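Local coordinates for protein GMP reductase (Trypanosoma brucei brucei, PDB 6JIG) that probably catalyses the irreversible NADPH-dependent deamination of GMP to IMP, helping to balance adenine and guanine nucleotides, and binds purine nucleotides at its CBS domains as well, at residues D254-D259 / A282-I287; G143-H148 / E160-P165; D17-P22 / V473-A478. The protein carries 1 engineered substitution. One frame throughout, in Å; residues are numbered along the deposited sequence.

Contact 1: D254-D259 / A282-I287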
loop_
_atom_site.group_PDB
_atom_site.type_symbol
_atom_site.label_atom_id
_atom_site.label_comp_id
_atom_site.label_asym_id
_atom_site.label_seq_id
_atom_site.Cartn_x
_atom_site.Cartn_y
_atom_site.Cartn_z
ATOM N N ASP A 254 -18.890 -42.175 -20.293
ATOM C CA ASP A 254 -20.331 -42.090 -20.452
ATOM C C ASP A 254 -20.756 -41.024 -21.451
ATOM O O ASP A 254 -21.850 -41.125 -22.020
ATOM C CB ASP A 254 -20.975 -41.827 -19.093
ATOM C CG ASP A 254 -20.726 -42.959 -18.123
ATOM O OD1 ASP A 254 -21.287 -44.048 -18.377
ATOM O OD2 ASP A 254 -19.956 -42.786 -17.139
ATOM N N VAL A 255 -19.920 -40.004 -21.658
ATOM C CA VAL A 255 -20.101 -39.000 -22.703
ATOM C C VAL A 255 -18.720 -38.579 -23.166
ATOM O O VAL A 255 -17.736 -38.668 -22.422
ATOM C CB VAL A 255 -20.888 -37.741 -22.243
ATOM C CG1 VAL A 255 -22.310 -38.078 -21.887
ATOM C CG2 VAL A 255 -20.200 -37.071 -21.057
ATOM N N LEU A 256 -18.649 -38.114 -24.401
ATOM C CA LEU A 256 -17.441 -37.495 -24.917
ATOM C C LEU A 256 -17.702 -36.009 -25.119
ATOM O O LEU A 256 -18.807 -35.605 -25.488
ATOM C CB LEU A 256 -17.019 -38.113 -26.250
ATOM C CG LEU A 256 -16.572 -39.573 -26.208
ATOM C CD1 LEU A 256 -16.346 -40.068 -27.619
ATOM C CD2 LEU A 256 -15.311 -39.713 -25.370
ATOM N N VAL A 257 -16.674 -35.196 -24.897
ATOM C CA VAL A 257 -16.784 -33.750 -25.078
ATOM C C VAL A 257 -15.735 -33.322 -26.093
ATOM O O VAL A 257 -14.536 -33.317 -25.787
ATOM C CB VAL A 257 -16.615 -32.982 -23.760
ATOM C CG1 VAL A 257 -16.763 -31.468 -24.007
ATOM C CG2 VAL A 257 -17.604 -33.491 -22.699
ATOM N N VAL A 258 -16.181 -32.956 -27.292
ATOM C CA VAL A 258 -15.314 -32.336 -28.290
ATOM C C VAL A 258 -15.091 -30.896 -27.858
ATOM O O VAL A 258 -16.046 -30.122 -27.777
ATOM C CB VAL A 258 -15.944 -32.383 -29.688
ATOM C CG1 VAL A 258 -15.053 -31.658 -30.682
ATOM C CG2 VAL A 258 -16.183 -33.802 -30.107
ATOM N N ASP A 259 -13.838 -30.527 -27.595
ATOM C CA ASP A 259 -13.568 -29.251 -26.933
ATOM C C ASP A 259 -12.413 -28.553 -27.628
ATOM O O ASP A 259 -11.259 -28.975 -27.499
ATOM C CB ASP A 259 -13.268 -29.451 -25.445
ATOM C CG ASP A 259 -13.337 -28.140 -24.660
ATOM O OD1 ASP A 259 -13.479 -27.071 -25.291
ATOM O OD2 ASP A 259 -13.239 -28.165 -23.421
ATOM N N ALA A 282 -20.217 -43.889 -31.348
ATOM C CA ALA A 282 -21.588 -43.391 -31.389
ATOM C C ALA A 282 -22.472 -43.997 -30.313
ATOM O O ALA A 282 -23.640 -43.608 -30.196
ATOM C CB ALA A 282 -22.206 -43.644 -32.763
ATOM N N SER A 283 -21.941 -44.915 -29.512
ATOM C CA SER A 283 -22.698 -45.464 -28.402
ATOM C C SER A 283 -22.833 -44.496 -27.236
ATOM O O SER A 283 -23.575 -44.803 -26.300
ATOM C CB SER A 283 -22.042 -46.747 -27.905
ATOM O OG SER A 283 -20.671 -46.519 -27.616
ATOM N N VAL A 284 -22.143 -43.349 -27.250
ATOM C CA VAL A 284 -22.268 -42.381 -26.162
ATOM C C VAL A 284 -22.587 -41.004 -26.736
ATOM O O VAL A 284 -22.257 -40.690 -27.883
ATOM C CB VAL A 284 -21.003 -42.302 -25.268
ATOM C CG1 VAL A 284 -20.646 -43.688 -24.681
ATOM C CG2 VAL A 284 -19.835 -41.706 -26.023
ATOM N N ASP A 285 -23.258 -40.193 -25.922
ATOM C CA ASP A 285 -23.572 -38.824 -26.312
ATOM C C ASP A 285 -22.300 -38.046 -26.633
ATOM O O ASP A 285 -21.278 -38.181 -25.956
ATOM C CB ASP A 285 -24.340 -38.126 -25.195
ATOM C CG ASP A 285 -25.830 -38.429 -25.225
ATOM O OD1 ASP A 285 -26.270 -39.287 -26.024
ATOM O OD2 ASP A 285 -26.559 -37.813 -24.428
ATOM N N ILE A 286 -22.382 -37.220 -27.670
ATOM C CA ILE A 286 -21.278 -36.385 -28.124
ATOM C C ILE A 286 -21.657 -34.935 -27.830
ATOM O O ILE A 286 -22.597 -34.400 -28.428
ATOM C CB ILE A 286 -20.990 -36.580 -29.617
ATOM C CG1 ILE A 286 -20.822 -38.074 -29.954
ATOM C CG2 ILE A 286 -19.730 -35.804 -30.027
ATOM C CD1 ILE A 286 -19.713 -38.755 -29.169
ATOM N N ILE A 287 -20.914 -34.309 -26.920
ATOM C CA ILE A 287 -21.047 -32.887 -26.590
ATOM C C ILE A 287 -19.953 -32.140 -27.338
ATOM O O ILE A 287 -18.855 -32.681 -27.552
ATOM C CB ILE A 287 -20.950 -32.682 -25.065
ATOM C CG1 ILE A 287 -22.056 -33.488 -24.365
ATOM C CG2 ILE A 287 -21.039 -31.161 -24.671
ATOM C CD1 ILE A 287 -21.897 -33.585 -22.856
HETATM O O HOH W 1 -24.132 -41.233 -23.365
#
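Leu256 pairs with Ile286 and Val257 with Ile287 in a parallel ladder between strand segments 255-259 and 285-287, whose axes approach to 4.7 Å at 23°. Leu256 is held at both backbone polar atoms: its N donates to Asp285 O (3.1 Å) and its O accepts from Ile287 N (2.9 Å), both bonds almost straight. The next bond, Val258 N to Ile287 O (2.7 Å), is shorter and more bent, its donor tilted 23° from the carbonyl plane. A water donates to Asp254 O and accepts from Asp285 N.

Leu256 and Ile286 point the same way on one face, CD1 against CD1 at 3.9 Å. Val284 crosses Leu256 at about a right angle; its chi1 of -57° brings CG2 onto Leu256 CG (3.9 Å). Helix 239-251 packs on Leu256 and Val284, helix 266-277 on Ile286. Val255, Val257, Asp285 and Ile287 share the other face, Val257 CG2 crossing obliquely to Ile287 CB (4.2 Å). The strands and helix 266-277 form one beta-alpha-beta unit of the TIM barrel. The chemistry is thus divided: backbone hydrogen bonds set the register, branched aliphatics fill both faces, and Asp285 OD2 ties its strand to Ser40 on strand 37-40 and to Asn42 just after it.

Contact 2: G143-H148 / E160-P165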
loop_
_atom_site.group_PDB
_atom_site.type_symbol
_atom_site.label_atom_id
_atom_site.label_comp_id
_atom_site.label_asym_id
_atom_site.label_seq_id
_atom_site.Cartn_x
_atom_site.Cartn_y
_atom_site.Cartn_z
ATOM N N GLY A 143 -11.350 -68.723 -0.563
ATOM C CA GLY A 143 -11.651 -67.979 0.639
ATOM C C GLY A 143 -11.476 -66.494 0.396
ATOM O O GLY A 143 -11.389 -66.041 -0.745
ATOM N N ILE A 144 -11.403 -65.752 1.492
ATOM C CA ILE A 144 -11.369 -64.298 1.423
ATOM C C ILE A 144 -10.460 -63.772 2.523
ATOM O O ILE A 144 -10.420 -64.321 3.631
ATOM C CB ILE A 144 -12.795 -63.712 1.527
ATOM C CG1 ILE A 144 -12.799 -62.214 1.200
ATOM C CG2 ILE A 144 -13.402 -63.984 2.896
ATOM C CD1 ILE A 144 -14.179 -61.614 1.184
ATOM N N ILE A 145 -9.719 -62.710 2.217
ATOM C CA ILE A 145 -8.838 -62.078 3.189
ATOM C C ILE A 145 -9.039 -60.567 3.138
ATOM O O ILE A 145 -9.128 -59.972 2.057
ATOM C CB ILE A 145 -7.362 -62.476 2.947
ATOM C CG1 ILE A 145 -6.482 -62.077 4.135
ATOM C CG2 ILE A 145 -6.848 -61.923 1.632
ATOM C CD1 ILE A 145 -5.232 -62.922 4.258
ATOM N N THR A 146 -9.124 -59.955 4.315
ATOM C CA THR A 146 -9.441 -58.545 4.494
ATOM C C THR A 146 -8.318 -57.847 5.247
ATOM O O THR A 146 -7.434 -58.489 5.823
ATOM C CB THR A 146 -10.754 -58.384 5.266
ATOM O OG1 THR A 146 -10.553 -58.826 6.615
ATOM C CG2 THR A 146 -11.848 -59.228 4.628
ATOM N N ARG A 147 -8.357 -56.508 5.240
ATOM C CA ARG A 147 -7.390 -55.739 6.022
ATOM C C ARG A 147 -7.460 -56.125 7.492
ATOM O O ARG A 147 -6.431 -56.195 8.175
ATOM C CB ARG A 147 -7.634 -54.232 5.871
ATOM C CG ARG A 147 -7.033 -53.612 4.629
ATOM C CD ARG A 147 -7.168 -52.091 4.635
ATOM N NE ARG A 147 -6.438 -51.484 3.520
ATOM C CZ ARG A 147 -6.920 -51.390 2.284
ATOM N NH1 ARG A 147 -8.130 -51.866 2.018
ATOM N NH2 ARG A 147 -6.202 -50.826 1.317
ATOM N N HIS A 148 -8.669 -56.383 7.987
ATOM C CA HIS A 148 -8.852 -56.763 9.383
ATOM C C HIS A 148 -8.099 -58.048 9.714
ATOM O O HIS A 148 -7.474 -58.148 10.776
ATOM C CB HIS A 148 -10.345 -56.908 9.681
ATOM C CG HIS A 148 -10.650 -57.457 11.040
ATOM N ND1 HIS A 148 -10.844 -58.803 11.276
ATOM C CD2 HIS A 148 -10.817 -56.840 12.234
ATOM C CE1 HIS A 148 -11.105 -58.991 12.558
ATOM N NE2 HIS A 148 -11.100 -57.816 13.161
ATOM N N GLU A 160 -3.407 -68.183 3.244
ATOM C CA GLU A 160 -4.365 -69.214 3.619
ATOM C C GLU A 160 -4.415 -69.449 5.123
ATOM O O GLU A 160 -5.439 -69.918 5.626
ATOM C CB GLU A 160 -4.048 -70.515 2.892
ATOM C CG GLU A 160 -2.718 -71.120 3.265
ATOM C CD GLU A 160 -2.528 -72.482 2.639
ATOM O OE1 GLU A 160 -1.510 -72.676 1.939
ATOM O OE2 GLU A 160 -3.405 -73.353 2.835
ATOM N N SER A 161 -3.353 -69.110 5.857
ATOM C CA SER A 161 -3.404 -69.242 7.311
ATOM C C SER A 161 -4.293 -68.179 7.944
ATOM O O SER A 161 -4.801 -68.380 9.053
ATOM C CB SER A 161 -1.995 -69.160 7.903
ATOM O OG SER A 161 -1.336 -67.973 7.497
ATOM N N LEU A 162 -4.483 -67.047 7.263
ATOM C CA LEU A 162 -5.225 -65.915 7.802
ATOM C C LEU A 162 -6.614 -65.753 7.194
ATOM O O LEU A 162 -7.420 -64.979 7.729
ATOM C CB LEU A 162 -4.436 -64.621 7.584
ATOM C CG LEU A 162 -3.017 -64.565 8.140
ATOM C CD1 LEU A 162 -2.223 -63.479 7.447
ATOM C CD2 LEU A 162 -3.051 -64.330 9.635
ATOM N N MET A 163 -6.909 -66.458 6.106
ATOM C CA MET A 163 -8.121 -66.228 5.338
ATOM C C MET A 163 -9.333 -66.879 5.997
ATOM O O MET A 163 -9.218 -67.794 6.817
ATOM C CB MET A 163 -7.967 -66.774 3.917
ATOM C CG MET A 163 -8.365 -68.238 3.762
ATOM S SD MET A 163 -7.833 -68.919 2.182
ATOM C CE MET A 163 -8.448 -70.609 2.257
ATOM N N THR A 164 -10.509 -66.378 5.633
ATOM C CA THR A 164 -11.742 -67.109 5.875
ATOM C C THR A 164 -11.944 -68.091 4.729
ATOM O O THR A 164 -11.956 -67.669 3.570
ATOM C CB THR A 164 -12.941 -66.171 5.972
ATOM O OG1 THR A 164 -12.735 -65.210 7.013
ATOM C CG2 THR A 164 -14.209 -66.957 6.271
ATOM N N PRO A 165 -12.088 -69.387 4.995
ATOM C CA PRO A 165 -12.254 -70.349 3.902
ATOM C C PRO A 165 -13.632 -70.234 3.266
ATOM O O PRO A 165 -14.591 -69.747 3.873
ATOM C CB PRO A 165 -12.073 -71.702 4.597
ATOM C CG PRO A 165 -12.555 -71.445 5.990
ATOM C CD PRO A 165 -12.116 -70.043 6.316
HETATM O O HOH W 2 -11.849 -62.891 6.035
#
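Ile144 and Thr164 form an antiparallel hydrogen-bonded pair at one border of the mixed four-stranded sheet in the CBS region, where the short strand 164-165 is added to strand 141-146. Ile144 N donates to Thr164 O and Thr164 N returns the bond to Ile144 O, each at 2.9 Å. The two side chains lie alongside each other and point the same way. Ile144 sends CG1 anti to its own N (chi1 -170°), which leads the longer branch away from Thr164 and makes CG2 the branch that meets Thr164 CB, at 3.8 Å. The Ile144 side chain also packs on Cys129 and Leu131. Cys129 is a residue of the second GMP site, so Ile144 stands behind a residue of that site.

On the other side of the strand, Ile145 is nearly extended, and its terminal CD1 reaches obliquely across to Leu162 CB (3.8 Å), in the weakly bonded helical turn about 160-162. Met163 has its CG between the backbone N and the carbonyl carbon (chi1 88°), beyond which the chain is extended; SD passes 4.2 Å from Gly143 CA, and the side chain also packs on Val132. Gly143 CA lies 3.0 Å from Thr164 O, with Gly143 facing Pro165 as a non-hydrogen-bonded pair. The hydroxyl of Thr164 stands beside its own N, where a water links the two partners: it donates to Ile144 O at 3.1 Å and accepts from Thr164 OG1 at 2.7 Å.

Contact 3: D17-P22 / V473-A478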
loop_
_atom_site.group_PDB
_atom_site.type_symbol
_atom_site.label_atom_id
_atom_site.label_comp_id
_atom_site.label_asym_id
_atom_site.label_seq_id
_atom_site.Cartn_x
_atom_site.Cartn_y
_atom_site.Cartn_z
ATOM N N ASP A 17 -24.001 -8.033 -15.237
ATOM C CA ASP A 17 -24.869 -6.988 -15.768
ATOM C C ASP A 17 -26.326 -7.121 -15.333
ATOM O O ASP A 17 -27.106 -6.196 -15.570
ATOM C CB ASP A 17 -24.834 -6.968 -17.303
ATOM C CG ASP A 17 -23.528 -6.389 -17.866
ATOM O OD1 ASP A 17 -23.144 -5.267 -17.465
ATOM O OD2 ASP A 17 -22.885 -7.057 -18.711
ATOM N N VAL A 18 -26.741 -8.247 -14.750
ATOM C CA VAL A 18 -28.163 -8.463 -14.507
ATOM C C VAL A 18 -28.405 -9.015 -13.106
ATOM O O VAL A 18 -27.506 -9.537 -12.443
ATOM C CB VAL A 18 -28.799 -9.405 -15.569
ATOM C CG1 VAL A 18 -28.666 -8.797 -16.971
ATOM C CG2 VAL A 18 -28.145 -10.785 -15.538
ATOM N N LEU A 19 -29.644 -8.854 -12.652
ATOM C CA LEU A 19 -30.166 -9.572 -11.492
ATOM C C LEU A 19 -31.421 -10.312 -11.903
ATOM O O LEU A 19 -32.096 -9.914 -12.851
ATOM C CB LEU A 19 -30.513 -8.618 -10.346
ATOM C CG LEU A 19 -29.353 -7.806 -9.801
ATOM C CD1 LEU A 19 -29.939 -6.717 -8.905
ATOM C CD2 LEU A 19 -28.405 -8.705 -9.019
ATOM N N ILE A 20 -31.725 -11.396 -11.184
ATOM C CA ILE A 20 -32.989 -12.110 -11.344
ATOM C C ILE A 20 -34.090 -11.337 -10.624
ATOM O O ILE A 20 -33.968 -11.025 -9.440
ATOM C CB ILE A 20 -32.880 -13.537 -10.801
ATOM C CG1 ILE A 20 -31.867 -14.332 -11.633
ATOM C CG2 ILE A 20 -34.262 -14.223 -10.773
ATOM C CD1 ILE A 20 -31.407 -15.626 -10.920
ATOM N N ILE A 21 -35.145 -10.999 -11.345
ATOM C CA ILE A 21 -36.247 -10.242 -10.746
ATOM C C ILE A 21 -37.060 -11.189 -9.874
ATOM O O ILE A 21 -37.487 -12.249 -10.364
ATOM C CB ILE A 21 -37.135 -9.630 -11.832
ATOM C CG1 ILE A 21 -36.369 -8.618 -12.689
ATOM C CG2 ILE A 21 -38.341 -8.932 -11.188
ATOM C CD1 ILE A 21 -37.120 -8.257 -13.969
ATOM N N PRO A 22 -37.307 -10.863 -8.607
ATOM C CA PRO A 22 -38.127 -11.753 -7.775
ATOM C C PRO A 22 -39.525 -11.905 -8.361
ATOM O O PRO A 22 -40.107 -10.954 -8.879
ATOM C CB PRO A 22 -38.151 -11.048 -6.413
ATOM C CG PRO A 22 -36.918 -10.167 -6.418
ATOM C CD PRO A 22 -36.789 -9.709 -7.849
ATOM N N VAL A 473 -33.356 -8.104 -14.826
ATOM C CA VAL A 473 -33.249 -6.648 -14.893
ATOM C C VAL A 473 -31.773 -6.289 -14.973
ATOM O O VAL A 473 -30.938 -6.881 -14.279
ATOM C CB VAL A 473 -33.948 -5.971 -13.686
ATOM C CG1 VAL A 473 -33.422 -6.514 -12.346
ATOM C CG2 VAL A 473 -33.801 -4.452 -13.749
ATOM N N ARG A 474 -31.448 -5.343 -15.851
ATOM C CA ARG A 474 -30.073 -4.916 -16.056
ATOM C C ARG A 474 -29.682 -3.890 -14.999
ATOM O O ARG A 474 -30.511 -3.088 -14.567
ATOM C CB ARG A 474 -29.953 -4.339 -17.466
ATOM C CG ARG A 474 -28.612 -3.806 -17.838
ATOM C CD ARG A 474 -28.534 -3.728 -19.344
ATOM N NE ARG A 474 -27.381 -2.954 -19.764
ATOM C CZ ARG A 474 -27.236 -2.509 -20.999
ATOM N NH1 ARG A 474 -28.187 -2.768 -21.897
ATOM N NH2 ARG A 474 -26.160 -1.811 -21.326
ATOM N N MET A 475 -28.438 -3.953 -14.523
ATOM C CA MET A 475 -27.958 -2.962 -13.568
ATOM C C MET A 475 -26.736 -2.246 -14.127
ATOM O O MET A 475 -25.999 -2.794 -14.956
ATOM C CB MET A 475 -27.646 -3.585 -12.178
ATOM C CG MET A 475 -26.874 -4.893 -12.177
ATOM S SD MET A 475 -26.528 -5.443 -10.476
ATOM C CE MET A 475 -25.789 -7.049 -10.787
ATOM N N THR A 476 -26.571 -0.981 -13.726
ATOM C CA THR A 476 -25.365 -0.225 -14.037
ATOM C C THR A 476 -24.241 -0.628 -13.080
ATOM O O THR A 476 -24.423 -1.444 -12.167
ATOM C CB THR A 476 -25.624 1.281 -13.927
ATOM O OG1 THR A 476 -25.752 1.615 -12.539
ATOM C CG2 THR A 476 -26.910 1.669 -14.660
ATOM N N GLY A 477 -23.062 -0.036 -13.269
ATOM C CA GLY A 477 -21.994 -0.218 -12.295
ATOM C C GLY A 477 -22.396 0.205 -10.899
ATOM O O GLY A 477 -21.990 -0.412 -9.908
ATOM N N ALA A 478 -23.205 1.262 -10.794
ATOM C CA ALA A 478 -23.690 1.678 -9.488
ATOM C C ALA A 478 -24.568 0.600 -8.870
ATOM O O ALA A 478 -24.442 0.288 -7.678
ATOM C CB ALA A 478 -24.453 2.996 -9.623
HETATM O O HOH W 3 -25.129 -3.313 -17.324
#
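Leu19 and Met475 meet at about a right angle across a two-stranded antiparallel sheet that joins the beginning of the chain, strand 18-20, to strand 472-475 near its end. Met475 has CG lodged between its N and carbonyl carbon (chi1 45°) and the rest of its chain extended, which brings the thioether against the Leu19 side chain: SD lies 3.7 Å from Leu19 CG and CE 3.6 Å from Leu19 CD2. Ile21 crosses Val473 in the same perpendicular manner, CG1 on Val473 CG1 at 3.6 Å.

In the backbone, Leu19 and Val473 exchange bonds, N to O in both directions, and Met475 N donates to Asp17 O at 2.8 Å, tilted 34° from the carbonyl plane. Arg474 lays its CG beside that same carbonyl oxygen. The sheet does not stop at the subunit: Arg474 and Met475 pair in parallel with a strand of a neighbouring subunit, consistent with a part in assembly. Asp17 OD1 accepts a hydrogen bond from Thr476 OG1 of another neighbouring subunit, while OD2 takes Thr14 N. A water accepts a weak bond from Arg474 NE and donates to Asp17 OD1 at 2.8 Å and to Met475 O at 2.6 Å.

Overall arrangement
The three contacts sample separate parts of one chain, and none touches another. Contact 3 joins the two ends of the chain, and the loop it closes encloses the others: contact 2 comes first, in the CBS region, then contact 1 in the closed eight-stranded barrel. The centres of contacts 1 and 2 lie about 43 Å apart and those of contacts 1 and 3 about 36 Å. Contacts 2 and 3, with centres about 64 Å apart, sit on opposite sides of the chain's centre. Barrel ladder, CBS sheet edge and terminal antiparallel pairing illustrate one principle: backbone bonds set strand register while side chains adapt each sheet to its surroundings, catalytic core, nucleotide-binding module or subunit interface.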